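Local coordinates for protein ABC transporter (Caldanaerobius, PDB 4G68) that probably serves as the extracellular solute-binding component of an ABC transporter, capturing xylan-derived sugars for uptake by a thermophilic bacterium, at residues D180-F185 against Q243-A248; T313-G318 against N379-N384; P68-V73 against K332-R337. One frame throughout, in Å; residues are numbered along the deposited sequence.

Contact 1: residues D180-F185 against Q243-A248; sequences DAIKTF and QDMVNA
Ile182 and Ala248 meet where two helices of the periplasmic-binding-protein fold, 175-187 and 233-248, run side by side. The axes of the two short segments diverge by only 18° in the same N-to-C sense and come no nearer than 9.7 Å, so this is a near-parallel helix pair touching through a few side chains. The tight part is small. The CG2 methyl of Ile182 sits 3.7 Å from Ala248 CB and a similar 3.6 Å from Ala248 O, wedged against both the methyl and the carbonyl of one residue. Its other branch leads elsewhere: with CG1 beside the backbone N (chi1 -69°) and the chain extended at chi2, CD1 travels back along the partner helix and brushes Met245 CG at 4.3 Å. That end of the contact is buried, because Met245 also packs on Phe175 of the first helix and on Phe193 and Phe251.

The outer margin is looser. Lys183 contributes mainly the start of its aliphatic chain, while CD, CE and NZ run on in an almost fully extended line along the exposed side. At this margin Lys183 CG lies 4.3 Å from both Ala248 O and Ala248 CB.

Contact 2: residues T313-G318 against N379-N384; sequences TEYIGG and NNIVAN
The end of helix 372-382, with a wider pi-type turn at 379-382, packs here against Thr313 and Tyr315, which lie just ahead of a corner at Ile316; beyond it, strand 317-325 joins the mixed sheet of this solute-binding fold. Tyr315 carries most of the apolar contact. Its CB lies 4.2 Å from Ile381 CG2, and its phenol end reaches Val382, with OH 3.7 Å and CZ 4.2 Å from Val382 CG1. The ring and the valine branch meet at a slant. Tyr315 CG lies between the backbone N and the carbonyl carbon (chi1 67°), which directs the ring across the helix end, while Val382 turns CG1 anti to its own backbone N (chi1 -174°) to meet the phenol. Ile381 offers CG2 to the tyrosine and sends its other branch away. Ala154 of strand 144-160 touches all three side chains and closes the cluster from the sheet.

Beside this apolar patch is a polar bridge. Water 1 donates to Thr313 O at 2.7 Å and to Ile381 O at 3.0 Å. The Thr313 hydroxyl is engaged by Asp311 and by the backbone N of Lys386, just beyond the second segment. Tyr315 also has backbone hydrogen bonds with Gly387 and Val389, so the chain after the helix is bonded to the backbone at Tyr315 itself. Two carbonyl acceptors cannot bond each other directly; by donating both hydrogens, the water satisfies one acceptor on each segment and joins them without a direct polar bond.

Contact 3: residues P68-V73 against K332-R337; sequences PNVQIV and KDEAVR
This is a sparse surface contact between a loop-to-strand entry and the first turns of a helix, at the edge of one lobe of the solute-binding fold. Val70 comes just before strand 71-76, which pairs in parallel with strand 40-45, and it faces the start of helix 332-353. The evidence for sparseness is direct: the two segments bury only 112 Å² in total, and the closest CA atoms, those of Val70 and Glu334, are 7.3 Å apart.

Val70 is the hub, its two methyls serving different partners. CG1, anti to the backbone N (chi1 -170°), rests 4.0 Å from Glu334 CB, the two side chains crossing at about a right angle. Only the root of the glutamate takes part, because its chain bends at chi2 (87°) and carries the carboxylate away from the valine. The second methyl, CG2, meets the guanidinium of Arg337 at its edge, near the plane of the group.

Arg337 leaves the helix in an extended form and then bends at chi3 (60°), swinging its flat end over toward the loop. Its NH1 is hydrogen-bonded to Asn67 OD1, in the residue just before the first segment, and the side chain also touches Trp63 of helix 52-66. That tether ties the helix to the turn preceding the strand. Trp63 NE1 in turn donates to Val70 O, so one indole borders both partners. Beside this polar framework, Val70 CG2 stands 4.0 Å from Arg337 NH2.

The three contacts are well separated across the chain. Contacts 1 and 3 lie on opposite sides of its centre, their own centres 52 Å apart, and contact 2 lies between, with centres 25 Å from contact 1 and 36 Å from contact 3. Both segments of contact 1 fall between the two of contact 3, and both precede those of contact 2, whereas contacts 2 and 3 alternate their segments. Helix 332-353 comes directly after strand 317-325, linking contact 2 to contact 3, and both contacts reach the same mixed sheet. Contact 1 joins helices alone. The alternation of contacts 2 and 3 is consistent with the multiple chain crossings between the lobes of solute-binding proteins.

Contact 1: residues D180-F185 against Q243-A248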
# COMPACT_ATOMS: atom_id res chain seq x y z
N ASP C 180 23.64 9.87 5.50
CA ASP C 180 24.98 9.87 4.90
C ASP C 180 25.04 9.20 3.50
O ASP C 180 25.68 9.75 2.57
CB ASP C 180 26.03 9.25 5.83
CG ASP C 180 27.42 9.30 5.21
OD1 ASP C 180 27.81 10.43 4.74
OD2 ASP C 180 28.10 8.25 5.12
N ALA C 181 24.38 8.03 3.36
CA ALA C 181 24.24 7.39 2.05
C ALA C 181 23.62 8.35 1.04
O ALA C 181 24.10 8.46 -0.09
CB ALA C 181 23.39 6.11 2.13
N ILE C 182 22.56 9.03 1.44
CA ILE C 182 21.88 9.98 0.55
C ILE C 182 22.91 11.06 0.20
O ILE C 182 23.10 11.37 -0.98
CB ILE C 182 20.65 10.66 1.24
CG1 ILE C 182 19.51 9.62 1.48
CG2 ILE C 182 20.24 11.97 0.53
CD1 ILE C 182 18.46 10.12 2.45
N LYS C 183 23.58 11.61 1.22
CA LYS C 183 24.63 12.62 0.91
C LYS C 183 25.73 12.11 -0.05
O LYS C 183 26.16 12.87 -0.94
CB LYS C 183 25.26 13.10 2.17
CG LYS C 183 24.40 14.14 2.85
CD LYS C 183 24.91 14.42 4.24
CE LYS C 183 24.07 15.51 4.87
NZ LYS C 183 24.49 15.74 6.31
N THR C 184 26.18 10.86 0.19
CA THR C 184 27.23 10.21 -0.63
C THR C 184 26.78 10.06 -2.06
O THR C 184 27.46 10.54 -2.97
CB THR C 184 27.74 8.87 -0.01
OG1 THR C 184 28.18 9.11 1.35
CG2 THR C 184 28.93 8.27 -0.80
N PHE C 185 25.60 9.45 -2.28
CA PHE C 185 25.09 9.31 -3.65
C PHE C 185 24.92 10.61 -4.38
O PHE C 185 25.24 10.73 -5.57
CB PHE C 185 23.76 8.55 -3.68
CG PHE C 185 23.92 7.06 -3.50
CD1 PHE C 185 24.65 6.30 -4.44
CD2 PHE C 185 23.34 6.41 -2.40
CE1 PHE C 185 24.80 4.92 -4.28
CE2 PHE C 185 23.49 5.03 -2.25
CZ PHE C 185 24.22 4.28 -3.19
N GLN C 243 12.13 16.32 6.25
CA GLN C 243 12.78 17.54 5.65
C GLN C 243 14.33 17.40 5.55
O GLN C 243 14.97 17.88 4.58
CB GLN C 243 12.33 18.88 6.34
CG GLN C 243 10.84 19.20 6.06
CD GLN C 243 10.44 20.67 6.28
OE1 GLN C 243 9.60 21.26 5.53
NE2 GLN C 243 11.08 21.28 7.27
N ASP C 244 14.92 16.77 6.56
CA ASP C 244 16.31 16.30 6.54
C ASP C 244 16.68 15.50 5.28
O ASP C 244 17.73 15.73 4.63
CB ASP C 244 16.56 15.47 7.80
CG ASP C 244 16.58 16.34 9.06
OD1 ASP C 244 16.45 17.57 8.88
OD2 ASP C 244 16.73 15.81 10.18
N MET C 245 15.80 14.58 4.88
CA MET C 245 16.02 13.86 3.62
C MET C 245 15.89 14.81 2.44
O MET C 245 16.63 14.70 1.47
CB MET C 245 15.01 12.70 3.47
CG MET C 245 15.05 11.65 4.59
SD MET C 245 13.79 10.36 4.36
CE MET C 245 14.10 9.91 2.61
N VAL C 246 14.92 15.73 2.50
CA VAL C 246 14.76 16.71 1.40
C VAL C 246 16.04 17.54 1.24
O VAL C 246 16.67 17.55 0.14
CB VAL C 246 13.51 17.65 1.58
CG1 VAL C 246 13.43 18.65 0.46
CG2 VAL C 246 12.19 16.85 1.60
N ASN C 247 16.45 18.18 2.35
CA ASN C 247 17.62 18.99 2.45
C ASN C 247 18.96 18.28 2.18
O ASN C 247 19.89 18.94 1.72
CB ASN C 247 17.71 19.64 3.84
CG ASN C 247 16.53 20.53 4.14
OD1 ASN C 247 15.90 21.09 3.24
ND2 ASN C 247 16.20 20.65 5.42
N ALA C 248 19.04 16.98 2.50
CA ALA C 248 20.18 16.13 2.17
C ALA C 248 20.22 15.85 0.69
O ALA C 248 21.25 15.44 0.21
CB ALA C 248 20.12 14.82 2.91

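Contact 2: residues T313-G318 against N379-N384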
# COMPACT_ATOMS: atom_id res chain seq x y z
N THR C 313 10.97 -3.52 14.22
CA THR C 313 10.30 -4.49 13.32
C THR C 313 8.85 -4.07 12.93
O THR C 313 8.20 -4.73 12.11
CB THR C 313 10.17 -5.87 13.97
OG1 THR C 313 9.23 -5.77 15.04
CG2 THR C 313 11.56 -6.42 14.52
N GLU C 314 8.34 -3.02 13.56
CA GLU C 314 7.00 -2.52 13.20
C GLU C 314 7.03 -2.02 11.77
O GLU C 314 8.01 -1.41 11.32
CB GLU C 314 6.54 -1.38 14.14
CG GLU C 314 6.68 -1.61 15.65
CD GLU C 314 6.31 -0.39 16.50
OE1 GLU C 314 6.34 0.73 15.99
OE2 GLU C 314 5.93 -0.54 17.69
N TYR C 315 5.92 -2.23 11.06
CA TYR C 315 5.82 -1.79 9.68
C TYR C 315 4.51 -1.09 9.37
O TYR C 315 3.52 -1.27 10.09
CB TYR C 315 6.11 -2.95 8.73
CG TYR C 315 5.11 -4.07 8.72
CD1 TYR C 315 5.23 -5.16 9.59
CD2 TYR C 315 4.08 -4.07 7.78
CE1 TYR C 315 4.32 -6.23 9.55
CE2 TYR C 315 3.13 -5.10 7.74
CZ TYR C 315 3.24 -6.18 8.62
OH TYR C 315 2.34 -7.20 8.52
N ILE C 316 4.55 -0.21 8.37
CA ILE C 316 3.34 0.36 7.82
C ILE C 316 2.81 -0.68 6.83
O ILE C 316 3.52 -1.15 5.92
CB ILE C 316 3.63 1.72 7.12
CG1 ILE C 316 4.17 2.75 8.12
CG2 ILE C 316 2.43 2.22 6.28
CD1 ILE C 316 3.10 3.38 8.99
N GLY C 317 1.55 -1.06 6.98
CA GLY C 317 0.90 -1.95 6.00
C GLY C 317 -0.20 -2.75 6.79
O GLY C 317 -0.82 -2.23 7.73
N GLY C 318 -0.46 -4.02 6.45
CA GLY C 318 -1.59 -4.77 7.10
C GLY C 318 -2.44 -5.40 6.01
O GLY C 318 -2.16 -5.19 4.82
N ASN C 379 10.37 -12.40 4.38
CA ASN C 379 11.49 -12.65 5.32
C ASN C 379 12.16 -11.46 6.02
O ASN C 379 12.36 -11.47 7.24
CB ASN C 379 12.56 -13.44 4.56
CG ASN C 379 12.11 -14.83 4.23
OD1 ASN C 379 11.06 -15.29 4.72
ND2 ASN C 379 12.91 -15.53 3.44
N ASN C 380 12.59 -10.48 5.24
CA ASN C 380 13.19 -9.27 5.81
C ASN C 380 12.21 -8.30 6.44
O ASN C 380 12.65 -7.51 7.28
CB ASN C 380 14.02 -8.54 4.77
CG ASN C 380 15.26 -9.34 4.36
OD1 ASN C 380 15.46 -10.50 4.79
ND2 ASN C 380 16.08 -8.73 3.47
N ILE C 381 10.92 -8.34 6.07
CA ILE C 381 9.97 -7.35 6.60
C ILE C 381 8.82 -7.93 7.42
O ILE C 381 8.60 -7.56 8.61
CB ILE C 381 9.37 -6.38 5.50
CG1 ILE C 381 10.43 -5.45 4.93
CG2 ILE C 381 8.30 -5.48 6.13
CD1 ILE C 381 11.12 -5.96 3.70
N VAL C 382 8.06 -8.81 6.79
CA VAL C 382 6.86 -9.23 7.46
C VAL C 382 7.10 -10.22 8.64
O VAL C 382 6.57 -10.01 9.72
CB VAL C 382 5.78 -9.70 6.46
CG1 VAL C 382 4.49 -9.98 7.22
CG2 VAL C 382 5.50 -8.63 5.41
N ALA C 383 7.91 -11.25 8.40
CA ALA C 383 8.18 -12.32 9.40
C ALA C 383 8.64 -11.79 10.77
O ALA C 383 9.51 -10.93 10.86
CB ALA C 383 9.21 -13.30 8.82
N ASN C 384 8.04 -12.34 11.84
CA ASN C 384 8.31 -11.96 13.23
C ASN C 384 8.11 -10.48 13.61
O ASN C 384 8.53 -10.05 14.68
CB ASN C 384 9.68 -12.49 13.67
CG ASN C 384 9.76 -14.01 13.60
OD1 ASN C 384 8.82 -14.70 13.99
ND2 ASN C 384 10.85 -14.52 13.07
O HOH W 1 9.58 -5.06 9.85

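Contact 3: residues P68-V73 against K332-R337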
# COMPACT_ATOMS: atom_id res chain seq x y z
N PRO C 68 -20.90 -20.27 -17.62
CA PRO C 68 -21.54 -19.70 -18.81
C PRO C 68 -22.73 -18.78 -18.50
O PRO C 68 -22.94 -17.80 -19.21
CB PRO C 68 -21.97 -20.92 -19.64
CG PRO C 68 -21.61 -22.13 -18.87
CD PRO C 68 -20.93 -21.75 -17.60
N ASN C 69 -23.46 -19.07 -17.44
CA ASN C 69 -24.63 -18.27 -17.07
C ASN C 69 -24.34 -17.08 -16.18
O ASN C 69 -25.13 -16.13 -16.12
CB ASN C 69 -25.72 -19.16 -16.47
CG ASN C 69 -26.48 -19.91 -17.53
OD1 ASN C 69 -26.19 -19.80 -18.70
ND2 ASN C 69 -27.47 -20.68 -17.11
N VAL C 70 -23.19 -17.11 -15.51
CA VAL C 70 -22.76 -15.96 -14.73
C VAL C 70 -21.46 -15.40 -15.32
O VAL C 70 -20.36 -15.86 -14.98
CB VAL C 70 -22.58 -16.33 -13.24
CG1 VAL C 70 -22.38 -15.07 -12.41
CG2 VAL C 70 -23.79 -17.12 -12.74
N GLN C 71 -21.58 -14.44 -16.22
CA GLN C 71 -20.39 -13.80 -16.79
C GLN C 71 -19.94 -12.62 -15.92
O GLN C 71 -20.74 -12.02 -15.21
CB GLN C 71 -20.68 -13.34 -18.22
CG GLN C 71 -21.08 -14.51 -19.12
CD GLN C 71 -19.93 -15.46 -19.39
OE1 GLN C 71 -19.89 -16.58 -18.88
NE2 GLN C 71 -18.96 -15.00 -20.18
N ILE C 72 -18.64 -12.33 -15.96
CA ILE C 72 -18.09 -11.11 -15.37
C ILE C 72 -17.52 -10.23 -16.47
O ILE C 72 -16.88 -10.74 -17.41
CB ILE C 72 -16.96 -11.45 -14.37
CG1 ILE C 72 -17.47 -12.40 -13.26
CG2 ILE C 72 -16.28 -10.19 -13.82
CD1 ILE C 72 -16.38 -13.04 -12.41
N VAL C 73 -17.73 -8.92 -16.34
CA VAL C 73 -17.11 -7.93 -17.21
C VAL C 73 -16.41 -6.95 -16.27
O VAL C 73 -16.98 -6.58 -15.25
CB VAL C 73 -18.16 -7.21 -18.11
CG1 VAL C 73 -17.55 -6.01 -18.83
CG2 VAL C 73 -18.82 -8.20 -19.09
N LYS C 332 -26.89 -11.01 -5.74
CA LYS C 332 -26.07 -11.04 -4.52
C LYS C 332 -25.37 -12.38 -4.30
O LYS C 332 -24.15 -12.41 -4.03
CB LYS C 332 -26.90 -10.72 -3.29
CG LYS C 332 -27.38 -9.29 -3.22
CD LYS C 332 -28.32 -9.12 -2.03
CE LYS C 332 -28.89 -7.71 -1.98
NZ LYS C 332 -29.68 -7.36 -3.20
N ASP C 333 -26.13 -13.48 -4.40
CA ASP C 333 -25.56 -14.82 -4.21
C ASP C 333 -24.42 -15.05 -5.26
O ASP C 333 -23.34 -15.55 -4.94
CB ASP C 333 -26.66 -15.92 -4.34
CG ASP C 333 -27.54 -16.13 -3.04
OD1 ASP C 333 -27.38 -15.33 -2.07
OD2 ASP C 333 -28.38 -17.13 -3.00
N GLU C 334 -24.67 -14.67 -6.50
CA GLU C 334 -23.69 -14.89 -7.59
C GLU C 334 -22.45 -13.99 -7.44
O GLU C 334 -21.30 -14.45 -7.65
CB GLU C 334 -24.37 -14.66 -8.95
CG GLU C 334 -25.57 -15.62 -9.16
CD GLU C 334 -26.95 -15.15 -8.60
OE1 GLU C 334 -27.12 -14.13 -7.88
OE2 GLU C 334 -27.95 -15.84 -8.91
N ALA C 335 -22.70 -12.72 -7.09
CA ALA C 335 -21.64 -11.74 -6.81
C ALA C 335 -20.67 -12.12 -5.67
O ALA C 335 -19.43 -11.90 -5.78
CB ALA C 335 -22.23 -10.36 -6.56
N VAL C 336 -21.20 -12.70 -4.58
CA VAL C 336 -20.35 -13.21 -3.48
C VAL C 336 -19.55 -14.43 -3.97
O VAL C 336 -18.38 -14.55 -3.61
CB VAL C 336 -21.17 -13.57 -2.20
CG1 VAL C 336 -20.27 -14.18 -1.10
CG2 VAL C 336 -21.86 -12.35 -1.65
N ARG C 337 -20.15 -15.30 -4.82
CA ARG C 337 -19.45 -16.50 -5.26
C ARG C 337 -18.26 -16.13 -6.11
O ARG C 337 -17.12 -16.63 -5.88
CB ARG C 337 -20.35 -17.50 -6.00
CG ARG C 337 -19.65 -18.83 -6.29
CD ARG C 337 -20.64 -19.91 -6.75
NE ARG C 337 -21.33 -19.49 -7.97
CZ ARG C 337 -20.94 -19.82 -9.20
NH1 ARG C 337 -19.88 -20.60 -9.37
NH2 ARG C 337 -21.64 -19.39 -10.24